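PDB 6N9J: clostripain-related protein from Bacteroides thetaiotaomicron, which is a secreted cysteine protease of the clostripain (C11) family and probably cleaves peptide bonds in protein substrates. Local coordinates for residues 153-158 and 178-183. Residues are numbered along the deposited sequence; the frame is centred on the assembly and turned at random.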
# COMPACT_ATOMS: atom_id res chain seq x y z
N PHE A 153 4.21 14.01 0.43
CA PHE A 153 5.18 12.95 0.17
C PHE A 153 5.53 12.77 -1.31
O PHE A 153 4.65 12.86 -2.18
CB PHE A 153 4.69 11.62 0.73
CG PHE A 153 4.58 11.60 2.23
CD1 PHE A 153 5.71 11.49 3.02
CD2 PHE A 153 3.33 11.67 2.85
CE1 PHE A 153 5.61 11.47 4.40
CE2 PHE A 153 3.22 11.64 4.23
CZ PHE A 153 4.37 11.55 5.01
N ASP A 154 6.80 12.51 -1.57
CA ASP A 154 7.21 12.04 -2.89
C ASP A 154 6.55 10.70 -3.19
O ASP A 154 6.19 10.42 -4.34
CB ASP A 154 8.74 11.93 -2.98
CG ASP A 154 9.43 13.29 -2.99
OD1 ASP A 154 8.82 14.28 -2.54
OD2 ASP A 154 10.60 13.36 -3.45
N PHE A 155 6.39 9.86 -2.16
CA PHE A 155 5.76 8.56 -2.35
C PHE A 155 5.16 8.00 -1.07
O PHE A 155 5.61 8.29 0.04
CB PHE A 155 6.77 7.54 -2.91
CG PHE A 155 7.89 7.21 -1.97
CD1 PHE A 155 7.73 6.26 -0.98
CD2 PHE A 155 9.11 7.87 -2.08
CE1 PHE A 155 8.75 5.98 -0.10
CE2 PHE A 155 10.15 7.58 -1.20
CZ PHE A 155 9.97 6.63 -0.21
N ILE A 156 4.15 7.16 -1.25
CA ILE A 156 3.62 6.33 -0.17
C ILE A 156 3.71 4.86 -0.60
O ILE A 156 3.26 4.48 -1.68
CB ILE A 156 2.17 6.70 0.16
CG1 ILE A 156 2.11 8.12 0.72
CG2 ILE A 156 1.56 5.72 1.14
CD1 ILE A 156 0.69 8.63 0.87
N LEU A 157 4.35 4.04 0.22
CA LEU A 157 4.37 2.60 -0.06
C LEU A 157 3.45 1.91 0.93
O LEU A 157 3.67 1.99 2.14
CB LEU A 157 5.79 2.04 0.02
CG LEU A 157 5.93 0.52 0.13
CD1 LEU A 157 5.52 -0.20 -1.15
CD2 LEU A 157 7.36 0.14 0.51
N PHE A 158 2.40 1.26 0.42
CA PHE A 158 1.56 0.44 1.27
C PHE A 158 2.10 -0.97 1.31
O PHE A 158 1.94 -1.73 0.36
CB PHE A 158 0.10 0.43 0.80
CG PHE A 158 -0.66 1.67 1.16
CD1 PHE A 158 -0.99 1.94 2.47
CD2 PHE A 158 -1.08 2.55 0.18
CE1 PHE A 158 -1.71 3.07 2.82
CE2 PHE A 158 -1.79 3.69 0.51
CZ PHE A 158 -2.11 3.95 1.85
N TYR A 178 3.20 9.69 -5.67
CA TYR A 178 3.18 8.31 -6.16
C TYR A 178 2.72 7.35 -5.09
O TYR A 178 3.02 7.53 -3.91
CB TYR A 178 4.57 7.89 -6.68
CG TYR A 178 5.09 8.77 -7.80
CD1 TYR A 178 4.80 8.46 -9.12
CD2 TYR A 178 5.86 9.91 -7.53
CE1 TYR A 178 5.26 9.27 -10.15
CE2 TYR A 178 6.32 10.72 -8.56
CZ TYR A 178 6.01 10.39 -9.88
OH TYR A 178 6.45 11.17 -10.93
N PHE A 179 2.01 6.31 -5.51
CA PHE A 179 1.52 5.27 -4.62
C PHE A 179 2.05 3.92 -5.07
O PHE A 179 1.86 3.52 -6.21
CB PHE A 179 -0.01 5.24 -4.59
CG PHE A 179 -0.63 6.40 -3.87
CD1 PHE A 179 -0.86 7.60 -4.54
CD2 PHE A 179 -0.98 6.30 -2.53
CE1 PHE A 179 -1.42 8.68 -3.89
CE2 PHE A 179 -1.54 7.38 -1.87
CZ PHE A 179 -1.76 8.57 -2.54
N ILE A 180 2.71 3.20 -4.16
CA ILE A 180 3.23 1.88 -4.48
C ILE A 180 2.49 0.84 -3.65
O ILE A 180 2.44 0.92 -2.42
CB ILE A 180 4.77 1.77 -4.23
CG1 ILE A 180 5.53 2.92 -4.90
CG2 ILE A 180 5.32 0.45 -4.72
CD1 ILE A 180 5.85 4.07 -3.95
N GLY A 181 1.91 -0.15 -4.33
CA GLY A 181 1.20 -1.21 -3.64
C GLY A 181 0.78 -2.39 -4.49
O GLY A 181 1.14 -2.47 -5.66
N SER A 182 0.05 -3.33 -3.89
CA SER A 182 -0.53 -4.47 -4.61
C SER A 182 -2.04 -4.33 -4.62
O SER A 182 -2.61 -3.90 -3.63
CB SER A 182 -0.15 -5.80 -3.96
OG SER A 182 -0.72 -6.89 -4.67
N PRO A 183 -2.69 -4.69 -5.74
CA PRO A 183 -4.16 -4.71 -5.72
C PRO A 183 -4.70 -5.98 -5.07
O PRO A 183 -5.90 -6.06 -4.71
CB PRO A 183 -4.54 -4.65 -7.20
CG PRO A 183 -3.33 -5.19 -7.94
CD PRO A 183 -2.12 -4.95 -7.08
O HOH W 1 -0.48 -2.70 -1.38
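I180 packs against both F155 and L157 of the adjacent strand on one side of the sheet. Its CG2 lies 3.6 Å from CD1 of L157, while its CD1 swings back along the strand to within 3.7 Å of CB of F155. With CG anti to the backbone N (chi1 164°), L157 leans its CD1 methyl over the neighbouring strand. A beta-branched isoleucine suits this place, since its two arms reach both neighbours; I210 and A207 of helix 206-221 cover this face. On the other side, I156 and F179 stand side by side, CD1 of I156 meeting CE2 of F179 at 3.7 Å. A flat ring suits position 158, for it can offer a face to CG2 of I156, which sits off-centre toward the rim, and at once send CE2 to the edge of the F179 ring.

Between these layers three hydrogen bonds join the backbones in parallel register: I156 N to Y178 O, I180 N to I156 O (2.8 Å) and F158 N to I180 O. At one end the carbonyl O of D154 lies in the plane of the Y178 ring, 3.2 Å from CD2, where the ring's weakly positive rim suits an oxygen. Where the strands part, a water accepts from S182 N and can donate to F158 O. Strand 155-159, helix 166-171 and strand 178-181 form a beta-alpha-beta unit within the caspase-like alpha/beta core of clan CD peptidases.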